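Local coordinates for lipolytic enzyme, G-D-S-L family (Bacteroides thetaiotaomicron, PDB 7BR2), which acts as a serine esterase of the SGNH (GDSL) hydrolase family and metabolises the drug diltiazem in a gut bacterium, at residues G57-D62 and Y369-F374; Y272-I277 and A288-E293. One frame throughout, in Å; residues are numbered along the deposited sequence.

Interaction 1 of 2, residues G57-D62 and Y369-F374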
ATOM      1  N   GLY A  57       2.783   1.285  11.301  1.00 28.88           N
ATOM      2  CA  GLY A  57       3.318   0.856  12.583  1.00 29.83           C
ATOM      3  C   GLY A  57       4.528  -0.032  12.384  1.00 21.00           C
ATOM      4  O   GLY A  57       4.697  -1.057  13.049  1.00 23.14           O
ATOM      5  N   GLY A  58       5.353   0.326  11.408  1.00 24.84           N
ATOM      6  CA  GLY A  58       6.591  -0.379  11.147  1.00 26.60           C
ATOM      7  C   GLY A  58       7.741   0.346  11.825  1.00 29.06           C
ATOM      8  O   GLY A  58       7.729   1.570  11.940  1.00 28.60           O
ATOM      9  N   ILE A  59       8.715  -0.431  12.300  1.00 26.44           N
ATOM     10  CA  ILE A  59      10.010   0.075  12.739  1.00 26.04           C
ATOM     11  C   ILE A  59      11.087  -0.829  12.153  1.00 28.99           C
ATOM     12  O   ILE A  59      11.042  -2.049  12.333  1.00 33.59           O
ATOM     13  CB  ILE A  59      10.116   0.121  14.277  1.00 29.07           C
ATOM     14  CG1 ILE A  59       9.081   1.089  14.861  1.00 29.71           C
ATOM     15  CG2 ILE A  59      11.515   0.504  14.703  1.00 22.43           C
ATOM     16  CD1 ILE A  59       9.284   1.389  16.313  1.00 30.61           C
ATOM     17  N   GLY A  60      12.044  -0.237  11.443  1.00 28.24           N
ATOM     18  CA  GLY A  60      13.088  -1.038  10.823  1.00 28.83           C
ATOM     19  C   GLY A  60      13.877  -1.839  11.846  1.00 31.00           C
ATOM     20  O   GLY A  60      14.232  -1.340  12.918  1.00 29.86           O
ATOM     21  N   GLY A  61      14.180  -3.091  11.488  1.00 28.81           N
ATOM     22  CA  GLY A  61      14.944  -3.980  12.331  1.00 29.68           C
ATOM     23  C   GLY A  61      14.131  -4.841  13.275  1.00 35.22           C
ATOM     24  O   GLY A  61      14.708  -5.721  13.922  1.00 41.73           O
ATOM     25  N   ASP A  62      12.825  -4.601  13.413  1.00 30.95           N
ATOM     26  CA  ASP A  62      12.039  -5.299  14.430  1.00 34.31           C
ATOM     27  C   ASP A  62      11.896  -6.791  14.149  1.00 37.11           C
ATOM     28  O   ASP A  62      11.730  -7.225  13.008  1.00 33.49           O
ATOM     29  CB  ASP A  62      10.630  -4.701  14.554  1.00 30.44           C
ATOM     30  CG  ASP A  62      10.568  -3.479  15.475  1.00 34.48           C
ATOM     31  OD1 ASP A  62      11.637  -2.903  15.790  1.00 37.90           O
ATOM     32  OD2 ASP A  62       9.455  -3.119  15.922  1.00 31.45           O
ATOM     33  N   TYR A 369      10.930   8.947  15.075  1.00 23.61           N
ATOM     34  CA  TYR A 369      10.824   9.231  16.502  1.00 29.89           C
ATOM     35  C   TYR A 369      10.520   7.954  17.284  1.00 26.02           C
ATOM     36  O   TYR A 369      11.126   7.700  18.333  1.00 27.64           O
ATOM     37  CB  TYR A 369       9.772  10.318  16.739  1.00 22.59           C
ATOM     38  CG  TYR A 369       9.252  10.406  18.155  1.00 26.52           C
ATOM     39  CD1 TYR A 369       9.968  11.082  19.150  1.00 23.18           C
ATOM     40  CD2 TYR A 369       8.021   9.843  18.496  1.00 25.42           C
ATOM     41  CE1 TYR A 369       9.481  11.171  20.456  1.00 22.65           C
ATOM     42  CE2 TYR A 369       7.527   9.927  19.788  1.00 28.16           C
ATOM     43  CZ  TYR A 369       8.259  10.593  20.770  1.00 27.07           C
ATOM     44  OH  TYR A 369       7.748  10.677  22.050  1.00 26.14           O
ATOM     45  N   ALA A 370       9.621   7.118  16.757  1.00 23.30           N
ATOM     46  CA  ALA A 370       9.295   5.855  17.420  1.00 26.85           C
ATOM     47  C   ALA A 370      10.517   4.949  17.541  1.00 24.17           C
ATOM     48  O   ALA A 370      10.665   4.231  18.538  1.00 21.23           O
ATOM     49  CB  ALA A 370       8.165   5.133  16.679  1.00 24.42           C
ATOM     50  N   TRP A 371      11.378   4.916  16.515  1.00 25.97           N
ATOM     51  CA  TRP A 371      12.612   4.156  16.688  1.00 22.51           C
ATOM     52  C   TRP A 371      13.426   4.728  17.841  1.00 30.09           C
ATOM     53  O   TRP A 371      13.950   3.982  18.674  1.00 27.06           O
ATOM     54  CB  TRP A 371      13.482   4.123  15.432  1.00 25.13           C
ATOM     55  CG  TRP A 371      14.701   3.273  15.731  1.00 34.55           C
ATOM     56  CD1 TRP A 371      14.816   1.920  15.570  1.00 33.16           C
ATOM     57  CD2 TRP A 371      15.939   3.702  16.333  1.00 32.70           C
ATOM     58  NE1 TRP A 371      16.041   1.493  16.000  1.00 30.47           N
ATOM     59  CE2 TRP A 371      16.749   2.562  16.478  1.00 33.61           C
ATOM     60  CE3 TRP A 371      16.438   4.940  16.754  1.00 29.97           C
ATOM     61  CZ2 TRP A 371      18.031   2.620  17.025  1.00 36.94           C
ATOM     62  CZ3 TRP A 371      17.714   4.993  17.301  1.00 36.54           C
ATOM     63  CH2 TRP A 371      18.492   3.842  17.430  1.00 39.41           C
ATOM     64  N   CYS A 372      13.554   6.053  17.913  1.00 25.73           N
ATOM     65  CA  CYS A 372      14.294   6.607  19.045  1.00 27.80           C
ATOM     66  C   CYS A 372      13.714   6.107  20.361  1.00 24.02           C
ATOM     67  O   CYS A 372      14.452   5.694  21.269  1.00 21.97           O
ATOM     68  CB  CYS A 372      14.295   8.141  18.987  1.00 21.99           C
ATOM     69  SG  CYS A 372      15.351   8.751  17.647  1.00 28.14           S
ATOM     70  N   GLN A 373      12.390   6.021  20.429  1.00 23.99           N
ATOM     71  CA  GLN A 373      11.767   5.693  21.705  1.00 24.54           C
ATOM     72  C   GLN A 373      11.931   4.219  22.051  1.00 25.80           C
ATOM     73  O   GLN A 373      12.349   3.885  23.163  1.00 25.17           O
ATOM     74  CB  GLN A 373      10.286   6.094  21.704  1.00 23.84           C
ATOM     75  CG  GLN A 373      10.065   7.607  21.890  1.00 22.44           C
ATOM     76  CD  GLN A 373      10.609   8.153  23.222  1.00 23.37           C
ATOM     77  OE1 GLN A 373      10.999   7.391  24.101  1.00 22.34           O
ATOM     78  NE2 GLN A 373      10.612   9.481  23.371  1.00 20.05           N
ATOM     79  N   PHE A 374      11.579   3.317  21.129  1.00 26.75           N
ATOM     80  CA  PHE A 374      11.586   1.895  21.464  1.00 27.71           C
ATOM     81  C   PHE A 374      12.896   1.190  21.112  1.00 30.94           C
ATOM     82  O   PHE A 374      13.258   0.203  21.768  1.00 28.45           O
ATOM     83  CB  PHE A 374      10.403   1.202  20.782  1.00 24.69           C
ATOM     84  CG  PHE A 374       9.086   1.740  21.225  1.00 26.54           C
ATOM     85  CD1 PHE A 374       8.506   1.308  22.402  1.00 27.46           C
ATOM     86  CD2 PHE A 374       8.431   2.713  20.478  1.00 26.98           C
ATOM     87  CE1 PHE A 374       7.287   1.833  22.819  1.00 29.61           C
ATOM     88  CE2 PHE A 374       7.217   3.237  20.883  1.00 23.99           C
ATOM     89  CZ  PHE A 374       6.645   2.801  22.059  1.00 25.86           C
TER

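Interaction 2 of 2, residues Y272-I277 and A288-E293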
ATOM      1  N   TYR A 272      -7.687   5.238  -9.984  1.00 37.41           N
ATOM      2  CA  TYR A 272      -6.548   5.062  -9.097  1.00 30.45           C
ATOM      3  C   TYR A 272      -5.326   5.709  -9.720  1.00 36.62           C
ATOM      4  O   TYR A 272      -4.968   5.370 -10.855  1.00 37.87           O
ATOM      5  CB  TYR A 272      -6.265   3.600  -8.828  1.00 27.27           C
ATOM      6  CG  TYR A 272      -5.249   3.433  -7.730  1.00 37.50           C
ATOM      7  CD1 TYR A 272      -5.638   3.449  -6.390  1.00 29.42           C
ATOM      8  CD2 TYR A 272      -3.891   3.305  -8.024  1.00 31.62           C
ATOM      9  CE1 TYR A 272      -4.708   3.312  -5.376  1.00 28.05           C
ATOM     10  CE2 TYR A 272      -2.954   3.169  -7.014  1.00 32.50           C
ATOM     11  CZ  TYR A 272      -3.368   3.181  -5.692  1.00 32.47           C
ATOM     12  OH  TYR A 272      -2.438   3.038  -4.685  1.00 29.99           O
ATOM     13  N   PRO A 273      -4.693   6.667  -9.049  1.00 35.66           N
ATOM     14  CA  PRO A 273      -3.525   7.337  -9.622  1.00 30.16           C
ATOM     15  C   PRO A 273      -2.233   6.618  -9.278  1.00 35.23           C
ATOM     16  O   PRO A 273      -2.035   6.126  -8.164  1.00 30.30           O
ATOM     17  CB  PRO A 273      -3.596   8.733  -8.991  1.00 31.37           C
ATOM     18  CG  PRO A 273      -4.224   8.493  -7.682  1.00 35.39           C
ATOM     19  CD  PRO A 273      -5.156   7.312  -7.813  1.00 29.94           C
ATOM     20  N   LEU A 274      -1.340   6.566 -10.270  1.00 32.13           N
ATOM     21  CA  LEU A 274      -0.081   5.841 -10.167  1.00 31.49           C
ATOM     22  C   LEU A 274       1.074   6.818 -10.300  1.00 33.31           C
ATOM     23  O   LEU A 274       1.155   7.573 -11.277  1.00 37.43           O
ATOM     24  CB  LEU A 274       0.010   4.753 -11.240  1.00 27.95           C
ATOM     25  CG  LEU A 274      -1.016   3.636 -11.054  1.00 29.13           C
ATOM     26  CD1 LEU A 274      -1.149   2.756 -12.291  1.00 33.75           C
ATOM     27  CD2 LEU A 274      -0.702   2.797  -9.817  1.00 28.58           C
ATOM     28  N   ASP A 275       1.943   6.827  -9.301  1.00 34.94           N
ATOM     29  CA  ASP A 275       3.144   7.646  -9.354  1.00 35.24           C
ATOM     30  C   ASP A 275       4.141   7.004 -10.316  1.00 37.84           C
ATOM     31  O   ASP A 275       4.448   5.808 -10.199  1.00 35.20           O
ATOM     32  CB  ASP A 275       3.735   7.761  -7.953  1.00 34.58           C
ATOM     33  CG  ASP A 275       4.628   8.968  -7.792  1.00 35.34           C
ATOM     34  OD1 ASP A 275       5.017   9.572  -8.815  1.00 38.25           O
ATOM     35  OD2 ASP A 275       4.948   9.294  -6.627  1.00 36.80           O
ATOM     36  N   THR A 276       4.645   7.786 -11.270  1.00 39.87           N
ATOM     37  CA  THR A 276       5.600   7.274 -12.248  1.00 41.31           C
ATOM     38  C   THR A 276       7.038   7.553 -11.862  1.00 41.74           C
ATOM     39  O   THR A 276       7.949   7.135 -12.584  1.00 40.76           O
ATOM     40  CB  THR A 276       5.342   7.876 -13.632  1.00 39.19           C
ATOM     41  OG1 THR A 276       5.542   9.292 -13.580  1.00 36.30           O
ATOM     42  CG2 THR A 276       3.938   7.589 -14.078  1.00 33.58           C
ATOM     43  N   ILE A 277       7.263   8.216 -10.724  1.00 39.98           N
ATOM     44  CA  ILE A 277       8.598   8.565 -10.254  1.00 37.55           C
ATOM     45  C   ILE A 277       9.098   7.473  -9.325  1.00 35.48           C
ATOM     46  O   ILE A 277       8.370   7.008  -8.444  1.00 39.59           O
ATOM     47  CB  ILE A 277       8.586   9.931  -9.534  1.00 42.85           C
ATOM     48  CG1 ILE A 277       8.102  11.052 -10.456  1.00 38.31           C
ATOM     49  CG2 ILE A 277       9.964  10.255  -8.979  1.00 34.89           C
ATOM     50  CD1 ILE A 277       8.975  11.262 -11.670  1.00 36.10           C
ATOM     51  N   ALA A 288       3.926   2.971 -10.662  1.00 37.16           N
ATOM     52  CA  ALA A 288       3.290   2.701 -11.953  1.00 43.72           C
ATOM     53  C   ALA A 288       3.747   1.392 -12.564  1.00 42.18           C
ATOM     54  O   ALA A 288       2.980   0.740 -13.292  1.00 40.33           O
ATOM     55  CB  ALA A 288       3.565   3.878 -12.908  1.00 32.62           C
ATOM     56  N   GLU A 289       4.968   0.973 -12.236  1.00 39.07           N
ATOM     57  CA  GLU A 289       5.484  -0.281 -12.737  1.00 42.68           C
ATOM     58  C   GLU A 289       4.585  -1.443 -12.392  1.00 45.41           C
ATOM     59  O   GLU A 289       4.601  -2.446 -13.122  1.00 50.88           O
ATOM     60  CB  GLU A 289       6.873  -0.508 -12.106  1.00 46.93           C
ATOM     61  CG  GLU A 289       7.624  -1.725 -12.555  1.00 60.29           C
ATOM     62  CD  GLU A 289       8.254  -1.512 -13.891  1.00 68.27           C
ATOM     63  OE1 GLU A 289       8.607  -0.355 -14.202  1.00 73.53           O
ATOM     64  OE2 GLU A 289       8.376  -2.524 -14.622  1.00 72.30           O
ATOM     65  N   VAL A 290       3.684  -1.260 -11.420  1.00 38.01           N
ATOM     66  CA  VAL A 290       2.778  -2.344 -11.044  1.00 41.40           C
ATOM     67  C   VAL A 290       2.015  -2.852 -12.251  1.00 39.35           C
ATOM     68  O   VAL A 290       1.678  -4.043 -12.327  1.00 41.77           O
ATOM     69  CB  VAL A 290       1.773  -1.901  -9.948  1.00 39.50           C
ATOM     70  CG1 VAL A 290       0.697  -0.967 -10.519  1.00 31.95           C
ATOM     71  CG2 VAL A 290       1.093  -3.103  -9.307  1.00 29.24           C
ATOM     72  N   ILE A 291       1.759  -1.979 -13.234  1.00 40.57           N
ATOM     73  CA  ILE A 291       0.920  -2.414 -14.349  1.00 43.39           C
ATOM     74  C   ILE A 291       1.575  -3.522 -15.160  1.00 43.82           C
ATOM     75  O   ILE A 291       0.868  -4.311 -15.772  1.00 45.35           O
ATOM     76  CB  ILE A 291       0.496  -1.243 -15.243  1.00 42.49           C
ATOM     77  CG1 ILE A 291       1.659  -0.668 -16.040  1.00 44.81           C
ATOM     78  CG2 ILE A 291      -0.187  -0.162 -14.414  1.00 43.35           C
ATOM     79  CD1 ILE A 291       1.233   0.549 -16.864  1.00 46.77           C
ATOM     80  N   LYS A 292       2.905  -3.622 -15.164  1.00 43.57           N
ATOM     81  CA  LYS A 292       3.598  -4.644 -15.949  1.00 48.22           C
ATOM     82  C   LYS A 292       3.878  -5.924 -15.163  1.00 51.64           C
ATOM     83  O   LYS A 292       4.447  -6.867 -15.721  1.00 53.13           O
ATOM     84  CB  LYS A 292       4.913  -4.088 -16.515  1.00 51.13           C
ATOM     85  CG  LYS A 292       4.682  -3.084 -17.626  1.00 53.17           C
ATOM     86  CD  LYS A 292       5.347  -1.774 -17.316  1.00 54.76           C
ATOM     87  CE  LYS A 292       6.728  -1.713 -17.924  1.00 57.11           C
ATOM     88  NZ  LYS A 292       7.360  -0.383 -17.696  1.00 56.27           N
ATOM     89  N   GLU A 293       3.414  -6.013 -13.917  1.00 48.17           N
ATOM     90  CA  GLU A 293       3.737  -7.131 -13.039  1.00 42.28           C
ATOM     91  C   GLU A 293       2.517  -7.903 -12.605  1.00 40.26           C
ATOM     92  O   GLU A 293       2.621  -9.098 -12.339  1.00 44.17           O
ATOM     93  CB  GLU A 293       4.475  -6.634 -11.784  1.00 44.04           C
ATOM     94  CG  GLU A 293       5.733  -5.856 -12.111  1.00 42.68           C
ATOM     95  CD  GLU A 293       6.316  -5.135 -10.914  1.00 51.21           C
ATOM     96  OE1 GLU A 293       5.586  -4.912  -9.919  1.00 50.06           O
ATOM     97  OE2 GLU A 293       7.517  -4.793 -10.970  1.00 47.68           O
TER

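Interaction 1 of 2, residues G57-D62 and Y369-F374
The carbonyl oxygen of A370 accepts the helical hydrogen bond from F374 N at 2.9 Å and is also met by a methyl group, I59 CD1, at 3.9 Å. No hydrogen bond joins the two segments, and the contact rests on the two branches of I59. CG1 lies beside the backbone N (chi1 -63°) and runs on extended, carrying CD1 onto A370 CB, 3.9 Å away, and to the margin of van der Waals range of F374 CD2. The other branch, I59 CG2, approaches the indole of W371 at its edge, near the ring plane, 3.7 Å from W371 CD1; the two side chains cross at about a right angle.

I59 follows directly on strand 53-58, an outermost strand of the five-stranded parallel sheet, and starts a type II beta turn ending at D62, whose N donates to I59 O at 3.3 Å. G61 takes phi 91°, where a CB would jam against the carbonyl oxygen of G60. G60 touches the putative S28-H207-D204 triad, consistent with the glycine-bearing loop that borders the active site in SGNH hydrolases. An alanine in place of I59 would probably leave a gap between the turn and the helix, with A370 CB and the indole edge of W371 both losing their methyl neighbours. Beyond the helix segment, W403 meets W371 edge-to-face, while R70 of helix 64-75 touches both I59 and F374.

Interaction 2 of 2, residues Y272-I277 and A288-E293
L274 places both its methyl groups and its CB against the segment 288-293. Its CG lies beside the backbone N and anti to the carbonyl carbon (chi1 -66°), a torsion from which the two methyls reach different partners: CD1 meets I291 CG2 at 3.7 Å, and CD2 meets V290 CG1 at 4.1 Å. The L274 and V290 side chains cross at about a right angle. Nearer the backbone, L274 CB rests 3.9 Å from A288 CA, where the two segments have their nearest CA atoms.

A288 links this apolar centre to the polar edge. Its methyl lies 3.9 Å from T276 CG2, and its N donates to D275 O at 2.9 Å, the one hydrogen bond across the contact. That bond is somewhat bent, with an N-H...O angle of 143°, and the donor stands tilted 28° from the carbonyl plane. A288 O in turn accepts from I291 N at 3.0 Å, which links I291, whose CG2 meets L274, back to A288.

On the polar side D275 forms an Asx turn: its OD1 accepts from I277 N at 3.2 Å, met from above the carboxylate plane, while OD2 makes a salt bridge to R279. Both segments belong to the long connection between strand 260-267 and helix 296-300. Helix 344-377 borders the first of them, its Y346 hydroxyl bonding L274 N and its M353 touching D275; on the other segment, V290 packs on M214 of helix 210-223.

Both segments of interaction 2 fall between the two segments of interaction 1 in sequence: along the chain come 57-62, then 272-277 and 288-293, and finally 369-374. Their centres lie 29 Å apart and their nearest atoms about 17 Å, so they do not touch. Helix 344-377 spans the distance. Its later part carries 369-374 and faces the end of strand 53-58, whereas its earlier part, through Y346, A349, L350 and M353, meets 272-277. One long helix thus lies against both the loop leaving the parallel sheet, close to the putative triad, and the connection that follows strand 260-267.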